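Local structure of beta-phosphoglucomutase (Bacteroides vulgatus, 3DV9) at residues F28-V33 against V129-G134; A113-T118 against D232-W237. The protein probably interconverts beta-D-glucose 1-phosphate and glucose 6-phosphate as a magnesium-dependent phosphoglucomutase of the haloacid dehalogenase (HAD) family. All coordinates share one frame; numbering follows the deposited sequence.

From the N terminus, strand 25-29 comes first and runs out into the magnesium-binding loop of interaction 1. The chain then wanders through several helices, passes along helix 113-122 and returns as strand 126-130, whose end meets residues 28-33 and closes the first long loop. Segment 113-118 therefore lies within that loop, whereas its partner, 232-237, comes well after it: the two closures cross rather than nest. Interaction 1 joins adjacent strands of the parallel sheet at their active-site ends; interaction 2 pairs the helix just before strand 126-130 with the C-terminal helix 230-244. Phe28 links the two, its CE2 lying 3.3 Å from Leu117 CD2 and its CE1 4.1 Å from Phe233 CE2.

Interaction 1: residues F28-V33 against V129-G134; sequences FDMDGV and VVTGSG. With MG (magnesium ion), chain B; PO4 (phosphate ion), chain C.
Phe28 O accepts the hydrogen bond of Val130 N (2.9 Å, 164°), with the C-H of Val129 CA beside it at 3.3 Å. This is a pairing of adjacent parallel strands in the Rossmann-like HAD core. Beyond it the strands give way to loops that carry the site. Asp29 suits its place beside the metal because its carboxylate can divide its work: with CG anti to the backbone N (chi1 179°), OD2 binds magnesium at 2.1 Å, while OD1 forms a salt bridge with Lys165. Asp31 gives the metal its backbone O at 2.3 Å, and Glu65 and Asn190 complete the protein ligands. The side chain of Asp31 is held instead by Ser37, which bonds OD1. Phosphate and water evidently share the site as alternatives; Asp31 N points to whichever oxygen is there, phosphate O1 at 3.0 Å when the anion is bound. Thr131 uses OG1 to accept from Ser133 N at 2.9 Å, an ST turn that fixes the hydroxyl beside this site. Met30, present as selenomethionine, bends at its last torsion (chi3 70°) so that CE rests 3.6 Å from Ser133 CB. The phosphate probably came from the crystallisation liquor, and the close approach of Asp29 OD1 to its phosphorus is doubtful as modelled, yet its general location is consistent with phosphoryl transfer to the first aspartate of a DxD motif, as in other HAD phosphotransferases.

Interaction 2: residues A113-T118 against D232-W237; sequences ALEVLT and DFNKNW
Asn234 meets Glu115 and Val116 where two helices on one face of the HAD core sheet run nearly parallel, their local axes 8.9 Å apart at a crossing angle of 25°. CG, anti to the backbone N, carries the amide across to helix 113-122. CB lies 4.0 Å from Val116 CB, and CG passes beside the methylene CG of Glu115. At the tip the amide splits: OD1 rests 3.4 Å from Val116 CB and accepts a hydrogen bond from Lys119, whereas ND2 sits over the flat of the Glu115 carboxylate, 3.0 Å from CD. One amide N-H points toward the carboxylate, but with the two planes 72° apart the angles are too poor for a hydrogen bond, so any attraction is probably electrostatic. Asparagine suits this place, being short enough for closely spaced helices yet with a polar end that Lys119 satisfies inside the contact. With an alanine here the amide is gone, and Lys119 would probably lose an acceptor while the flank of Val116 lost its cover. Branched Val116 turns both methyls toward the aromatic residues of the other helix. Its chi1 of 80° puts CG1 between the backbone N and carbonyl carbon, 4.0 Å from Phe233 CE2. Phe233 and Trp237 continue to the sheet, touching Ile188 and Val26 respectively. CG2 of Val116 meets both aromatic residues, lying 3.9 Å from Phe233 CE2 and 3.8 Å from Trp237 CB.

Interaction 1: residues F28-V33 against V129-G134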
ATOM      1  N   PHE A  28       1.451   1.571  -6.784  1.00 15.93           N
ATOM      2  CA  PHE A  28       1.383   2.374  -5.546  1.00 17.20           C
ATOM      3  C   PHE A  28       0.284   1.950  -4.618  1.00 17.30           C
ATOM      4  O   PHE A  28      -0.918   1.934  -4.978  1.00 16.71           O
ATOM      5  CB  PHE A  28       1.126   3.835  -5.882  1.00 17.56           C
ATOM      6  CG  PHE A  28       2.290   4.531  -6.478  1.00 18.72           C
ATOM      7  CD1 PHE A  28       3.132   5.291  -5.651  1.00 19.68           C
ATOM      8  CD2 PHE A  28       2.552   4.453  -7.843  1.00 17.97           C
ATOM      9  CE1 PHE A  28       4.244   5.973  -6.181  1.00 20.02           C
ATOM     10  CE2 PHE A  28       3.676   5.122  -8.399  1.00 18.14           C
ATOM     11  CZ  PHE A  28       4.501   5.894  -7.571  1.00 16.46           C
ATOM     12  N   ASP A  29       0.662   1.690  -3.370  1.00 17.79           N
ATOM     13  CA  ASP A  29      -0.368   1.694  -2.364  1.00 18.01           C
ATOM     14  C   ASP A  29      -1.074   3.083  -2.284  1.00 18.65           C
ATOM     15  O   ASP A  29      -0.486   4.117  -2.654  1.00 17.75           O
ATOM     16  CB  ASP A  29       0.268   1.344  -1.022  1.00 18.86           C
ATOM     17  CG  ASP A  29      -0.710   1.346   0.077  1.00 22.47           C
ATOM     18  OD1 ASP A  29      -1.756   0.673  -0.084  1.00 24.48           O
ATOM     19  OD2 ASP A  29      -0.456   2.046   1.073  1.00 25.21           O
HETATM   20  N   MSE A  30      -2.339   3.130  -1.833  1.00 17.82           N
HETATM   21  CA  MSE A  30      -2.995   4.442  -1.705  1.00 18.38           C
HETATM   22  C   MSE A  30      -2.831   5.157  -0.337  1.00 17.92           C
HETATM   23  O   MSE A  30      -2.237   6.224  -0.226  1.00 19.12           O
HETATM   24  CB  MSE A  30      -4.484   4.358  -2.064  1.00 17.79           C
HETATM   25  CG  MSE A  30      -5.091   5.769  -2.143  1.00 17.45           C
HETATM   26 SE   MSE A  30      -6.945   5.697  -2.663  0.70 21.30          SE
HETATM   27  CE  MSE A  30      -7.653   4.899  -1.008  1.00 22.85           C
ATOM     28  N   ASP A  31      -3.401   4.570   0.701  1.00 17.58           N
ATOM     29  CA  ASP A  31      -3.398   5.214   2.024  1.00 17.71           C
ATOM     30  C   ASP A  31      -1.999   5.268   2.625  1.00 17.71           C
ATOM     31  O   ASP A  31      -1.356   4.244   2.802  1.00 18.16           O
ATOM     32  CB  ASP A  31      -4.339   4.468   2.958  1.00 18.15           C
ATOM     33  CG  ASP A  31      -5.783   4.549   2.505  1.00 20.01           C
ATOM     34  OD1 ASP A  31      -6.303   5.653   2.295  1.00 19.85           O
ATOM     35  OD2 ASP A  31      -6.389   3.473   2.355  1.00 22.57           O
ATOM     36  N   GLY A  32      -1.557   6.485   2.989  1.00 16.67           N
ATOM     37  CA  GLY A  32      -0.221   6.646   3.530  1.00 17.64           C
ATOM     38  C   GLY A  32       0.887   6.684   2.490  1.00 19.45           C
ATOM     39  O   GLY A  32       2.069   6.704   2.846  1.00 20.39           O
ATOM     40  N   VAL A  33       0.516   6.679   1.198  1.00 17.51           N
ATOM     41  CA  VAL A  33       1.521   6.787   0.111  1.00 17.27           C
ATOM     42  C   VAL A  33       1.097   7.898  -0.841  1.00 18.17           C
ATOM     43  O   VAL A  33       1.845   8.866  -1.069  1.00 19.42           O
ATOM     44  CB  VAL A  33       1.675   5.418  -0.627  1.00 17.94           C
ATOM     45  CG1 VAL A  33       2.491   5.583  -1.939  1.00 19.66           C
ATOM     46  CG2 VAL A  33       2.314   4.368   0.341  1.00 20.21           C
ATOM     47  N   VAL A 129      -2.693   1.903  -8.988  1.00 19.29           N
ATOM     48  CA  VAL A 129      -3.059   2.002  -7.552  1.00 19.22           C
ATOM     49  C   VAL A 129      -3.521   0.649  -7.073  1.00 18.68           C
ATOM     50  O   VAL A 129      -4.306  -0.008  -7.760  1.00 18.11           O
ATOM     51  CB  VAL A 129      -4.175   3.030  -7.298  1.00 21.16           C
ATOM     52  CG1 VAL A 129      -4.467   3.108  -5.787  1.00 19.22           C
ATOM     53  CG2 VAL A 129      -3.777   4.349  -7.806  1.00 23.90           C
ATOM     54  N   VAL A 130      -3.031   0.232  -5.895  1.00 17.94           N
ATOM     55  CA  VAL A 130      -3.408  -1.050  -5.271  1.00 18.91           C
ATOM     56  C   VAL A 130      -3.792  -0.837  -3.800  1.00 20.55           C
ATOM     57  O   VAL A 130      -2.925  -0.572  -2.949  1.00 22.56           O
ATOM     58  CB  VAL A 130      -2.266  -2.061  -5.331  1.00 19.04           C
ATOM     59  CG1 VAL A 130      -2.720  -3.401  -4.673  1.00 15.83           C
ATOM     60  CG2 VAL A 130      -1.765  -2.237  -6.767  1.00 17.92           C
ATOM     61  N   THR A 131      -5.075  -0.968  -3.491  1.00 19.14           N
ATOM     62  CA  THR A 131      -5.543  -0.541  -2.160  1.00 19.20           C
ATOM     63  C   THR A 131      -6.488  -1.545  -1.562  1.00 19.41           C
ATOM     64  O   THR A 131      -7.253  -2.184  -2.286  1.00 19.34           O
ATOM     65  CB  THR A 131      -6.151   0.891  -2.198  1.00 18.56           C
ATOM     66  OG1 THR A 131      -6.562   1.270  -0.879  1.00 18.45           O
ATOM     67  CG2 THR A 131      -7.344   0.950  -3.149  1.00 19.06           C
ATOM     68  N   GLY A 132      -6.338  -1.724  -0.248  1.00 19.83           N
ATOM     69  CA  GLY A 132      -7.232  -2.539   0.552  1.00 21.54           C
ATOM     70  C   GLY A 132      -8.417  -1.694   0.944  1.00 21.58           C
ATOM     71  O   GLY A 132      -9.315  -2.163   1.649  1.00 22.11           O
ATOM     72  N   SER A 133      -8.416  -0.442   0.476  1.00 22.21           N
ATOM     73  CA  SER A 133      -9.496   0.494   0.772  1.00 22.69           C
ATOM     74  C   SER A 133     -10.731   0.141  -0.039  1.00 22.48           C
ATOM     75  O   SER A 133     -10.625  -0.285  -1.192  1.00 22.67           O
ATOM     76  CB  SER A 133      -9.082   1.936   0.460  1.00 22.44           C
ATOM     77  OG  SER A 133      -9.832   2.862   1.224  1.00 23.08           O
ATOM     78  N   GLY A 134     -11.883   0.290   0.610  1.00 22.87           N
ATOM     79  CA  GLY A 134     -13.178   0.278  -0.050  1.00 22.75           C
ATOM     80  C   GLY A 134     -13.819   1.715   0.224  1.00 22.85           C
ATOM     81  O   GLY A 134     -15.201   1.673  -0.331  1.00 22.66           O
TER
HETATM   82 MG    MG B 301      -0.891   2.070   3.183  1.00 15.35          MG
HETATM   83  P   PO4 C 302      -3.927   0.872   1.962  0.60 21.61           P
HETATM   84  O1  PO4 C 302      -4.078   1.650   0.670  0.60 21.89           O
HETATM   85  O2  PO4 C 302      -2.815   1.431   2.805  0.60 22.69           O
HETATM   86  O3  PO4 C 302      -3.654  -0.606   1.669  0.60 23.70           O
HETATM   87  O4  PO4 C 302      -5.210   0.898   2.784  0.60 19.22           O
HETATM   88  O   HOH W   1      -4.491   1.979   0.248  0.40 15.73           O
HETATM   89  O   HOH W   2      -4.241  -1.057   1.148  0.40 21.85           O
HETATM   90  O   HOH W   3      -2.656   0.936   3.014  0.40 22.55           O
HETATM   91  O   HOH W   4      -0.309  -0.257   3.141  1.00 20.62           O

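Interaction 2: residues A113-T118 against D232-W237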
ATOM      1  N   ALA A 113       4.178  13.022  -3.810  1.00 17.67           N
ATOM      2  CA  ALA A 113       3.458  11.968  -4.586  1.00 17.51           C
ATOM      3  C   ALA A 113       3.117  12.442  -6.019  1.00 18.24           C
ATOM      4  O   ALA A 113       3.369  11.754  -6.994  1.00 17.60           O
ATOM      5  CB  ALA A 113       2.170  11.551  -3.837  1.00 18.61           C
ATOM      6  N   LEU A 114       2.512  13.624  -6.137  1.00 18.28           N
ATOM      7  CA  LEU A 114       2.154  14.102  -7.489  1.00 18.93           C
ATOM      8  C   LEU A 114       3.417  14.291  -8.335  1.00 18.66           C
ATOM      9  O   LEU A 114       3.424  13.912  -9.517  1.00 18.51           O
ATOM     10  CB  LEU A 114       1.344  15.398  -7.374  1.00 18.16           C
ATOM     11  CG  LEU A 114       1.070  16.083  -8.716  1.00 19.63           C
ATOM     12  CD1 LEU A 114       0.298  15.198  -9.633  1.00 17.24           C
ATOM     13  CD2 LEU A 114       0.266  17.351  -8.424  1.00 20.33           C
ATOM     14  N   GLU A 115       4.475  14.840  -7.739  1.00 17.94           N
ATOM     15  CA  GLU A 115       5.708  15.036  -8.474  1.00 19.01           C
ATOM     16  C   GLU A 115       6.307  13.718  -8.977  1.00 18.07           C
ATOM     17  O   GLU A 115       6.716  13.604 -10.143  1.00 18.63           O
ATOM     18  CB  GLU A 115       6.726  15.784  -7.657  1.00 18.78           C
ATOM     19  CG  GLU A 115       8.003  16.054  -8.479  1.00 22.93           C
ATOM     20  CD  GLU A 115       8.975  16.961  -7.731  1.00 27.81           C
ATOM     21  OE1 GLU A 115       8.581  17.565  -6.704  1.00 31.01           O
ATOM     22  OE2 GLU A 115      10.127  17.079  -8.170  1.00 29.33           O
ATOM     23  N   VAL A 116       6.428  12.720  -8.111  1.00 17.88           N
ATOM     24  CA  VAL A 116       6.990  11.446  -8.567  1.00 17.89           C
ATOM     25  C   VAL A 116       6.121  10.731  -9.624  1.00 18.25           C
ATOM     26  O   VAL A 116       6.667  10.166 -10.572  1.00 17.06           O
ATOM     27  CB  VAL A 116       7.426  10.518  -7.393  1.00 18.35           C
ATOM     28  CG1 VAL A 116       6.204   9.762  -6.771  1.00 18.16           C
ATOM     29  CG2 VAL A 116       8.528   9.577  -7.857  1.00 17.43           C
ATOM     30  N   LEU A 117       4.801  10.813  -9.497  1.00 17.46           N
ATOM     31  CA  LEU A 117       3.865  10.206 -10.468  1.00 17.05           C
ATOM     32  C   LEU A 117       4.023  10.878 -11.824  1.00 17.81           C
ATOM     33  O   LEU A 117       3.976  10.225 -12.867  1.00 17.45           O
ATOM     34  CB  LEU A 117       2.425  10.340  -9.982  1.00 17.37           C
ATOM     35  CG  LEU A 117       2.118   9.357  -8.843  1.00 16.25           C
ATOM     36  CD1 LEU A 117       0.820   9.754  -8.104  1.00 18.47           C
ATOM     37  CD2 LEU A 117       2.103   7.897  -9.397  1.00 15.47           C
ATOM     38  N   THR A 118       4.239  12.185 -11.824  1.00 17.94           N
ATOM     39  CA  THR A 118       4.407  12.909 -13.108  0.60 17.93           C
ATOM     40  C   THR A 118       5.710  12.487 -13.798  1.00 18.37           C
ATOM     41  O   THR A 118       5.743  12.384 -15.036  1.00 18.25           O
ATOM     42  CB  THR A 118       4.301  14.460 -12.941  0.60 18.14           C
ATOM     43  OG1 THR A 118       5.452  14.962 -12.246  0.60 20.13           O
ATOM     44  CG2 THR A 118       3.057  14.830 -12.166  0.60 18.41           C
ATOM     45  N   ASP A 232      11.462  12.019   0.050  1.00 16.43           N
ATOM     46  CA  ASP A 232      12.724  11.256  -0.039  0.50 17.50           C
ATOM     47  C   ASP A 232      12.667  10.341  -1.273  1.00 17.48           C
ATOM     48  O   ASP A 232      13.585  10.307  -2.109  1.00 18.37           O
ATOM     49  CB  ASP A 232      12.945  10.474   1.292  0.50 17.53           C
ATOM     50  CG  ASP A 232      14.366   9.881   1.448  0.50 18.54           C
ATOM     51  OD1 ASP A 232      15.301  10.431   0.824  0.50 19.85           O
ATOM     52  OD2 ASP A 232      14.573   8.878   2.227  0.50 17.05           O
ATOM     53  N   PHE A 233      11.559   9.613  -1.384  1.00 17.95           N
ATOM     54  CA  PHE A 233      11.351   8.701  -2.522  1.00 16.91           C
ATOM     55  C   PHE A 233      11.388   9.490  -3.857  1.00 16.85           C
ATOM     56  O   PHE A 233      12.132   9.152  -4.779  1.00 17.68           O
ATOM     57  CB  PHE A 233      10.041   7.937  -2.343  1.00 16.31           C
ATOM     58  CG  PHE A 233       9.690   7.089  -3.514  1.00 17.11           C
ATOM     59  CD1 PHE A 233      10.560   6.102  -3.955  1.00 20.80           C
ATOM     60  CD2 PHE A 233       8.527   7.356  -4.238  1.00 21.33           C
ATOM     61  CE1 PHE A 233      10.244   5.301  -5.082  1.00 21.94           C
ATOM     62  CE2 PHE A 233       8.182   6.568  -5.362  1.00 20.60           C
ATOM     63  CZ  PHE A 233       9.064   5.557  -5.804  1.00 20.60           C
ATOM     64  N   ASN A 234      10.650  10.591  -3.897  1.00 16.83           N
ATOM     65  CA  ASN A 234      10.578  11.430  -5.077  1.00 18.49           C
ATOM     66  C   ASN A 234      11.999  11.899  -5.442  1.00 18.17           C
ATOM     67  O   ASN A 234      12.397  11.849  -6.620  1.00 18.47           O
ATOM     68  CB  ASN A 234       9.672  12.627  -4.824  1.00 18.79           C
ATOM     69  CG  ASN A 234       9.663  13.580  -5.993  1.00 17.74           C
ATOM     70  OD1 ASN A 234       9.619  13.143  -7.148  1.00 18.22           O
ATOM     71  ND2 ASN A 234       9.771  14.884  -5.710  1.00 23.07           N
ATOM     72  N   LYS A 235      12.751  12.389  -4.452  1.00 19.15           N
ATOM     73  CA  LYS A 235      14.078  12.954  -4.725  1.00 20.78           C
ATOM     74  C   LYS A 235      15.032  11.913  -5.330  1.00 20.14           C
ATOM     75  O   LYS A 235      15.927  12.234  -6.138  1.00 21.00           O
ATOM     76  CB  LYS A 235      14.680  13.465  -3.429  1.00 21.20           C
ATOM     77  CG  LYS A 235      16.036  14.093  -3.566  1.00 26.70           C
ATOM     78  CD  LYS A 235      16.437  14.785  -2.267  1.00 32.21           C
ATOM     79  CE  LYS A 235      16.450  13.834  -1.074  1.00 36.60           C
ATOM     80  NZ  LYS A 235      16.684  14.551   0.230  1.00 41.57           N
ATOM     81  N   ASN A 236      14.842  10.681  -4.902  1.00 19.81           N
ATOM     82  CA  ASN A 236      15.670   9.566  -5.314  1.00 20.29           C
ATOM     83  C   ASN A 236      15.207   8.839  -6.578  1.00 20.55           C
ATOM     84  O   ASN A 236      15.881   7.918  -7.052  1.00 20.33           O
ATOM     85  CB  ASN A 236      15.769   8.593  -4.153  1.00 20.66           C
ATOM     86  CG  ASN A 236      16.772   9.045  -3.131  1.00 22.30           C
ATOM     87  OD1 ASN A 236      17.975   8.841  -3.299  1.00 21.74           O
ATOM     88  ND2 ASN A 236      16.293   9.689  -2.071  1.00 21.08           N
ATOM     89  N   TRP A 237      14.083   9.273  -7.141  1.00 20.04           N
ATOM     90  CA  TRP A 237      13.494   8.538  -8.275  1.00 20.29           C
ATOM     91  C   TRP A 237      14.486   8.408  -9.475  1.00 20.70           C
ATOM     92  O   TRP A 237      14.706   7.320 -10.037  1.00 20.41           O
ATOM     93  CB  TRP A 237      12.166   9.189  -8.734  1.00 21.75           C
ATOM     94  CG  TRP A 237      11.719   8.425  -9.916  1.00 20.77           C
ATOM     95  CD1 TRP A 237      11.757   8.818 -11.201  1.00 24.06           C
ATOM     96  CD2 TRP A 237      11.276   7.050  -9.909  1.00 21.64           C
ATOM     97  NE1 TRP A 237      11.323   7.782 -12.021  1.00 22.75           N
ATOM     98  CE2 TRP A 237      11.030   6.687 -11.247  1.00 23.27           C
ATOM     99  CE3 TRP A 237      11.069   6.100  -8.891  1.00 22.18           C
ATOM    100  CZ2 TRP A 237      10.577   5.394 -11.610  1.00 22.14           C
ATOM    101  CZ3 TRP A 237      10.615   4.817  -9.244  1.00 23.27           C
ATOM    102  CH2 TRP A 237      10.375   4.481 -10.592  1.00 23.28           C
TER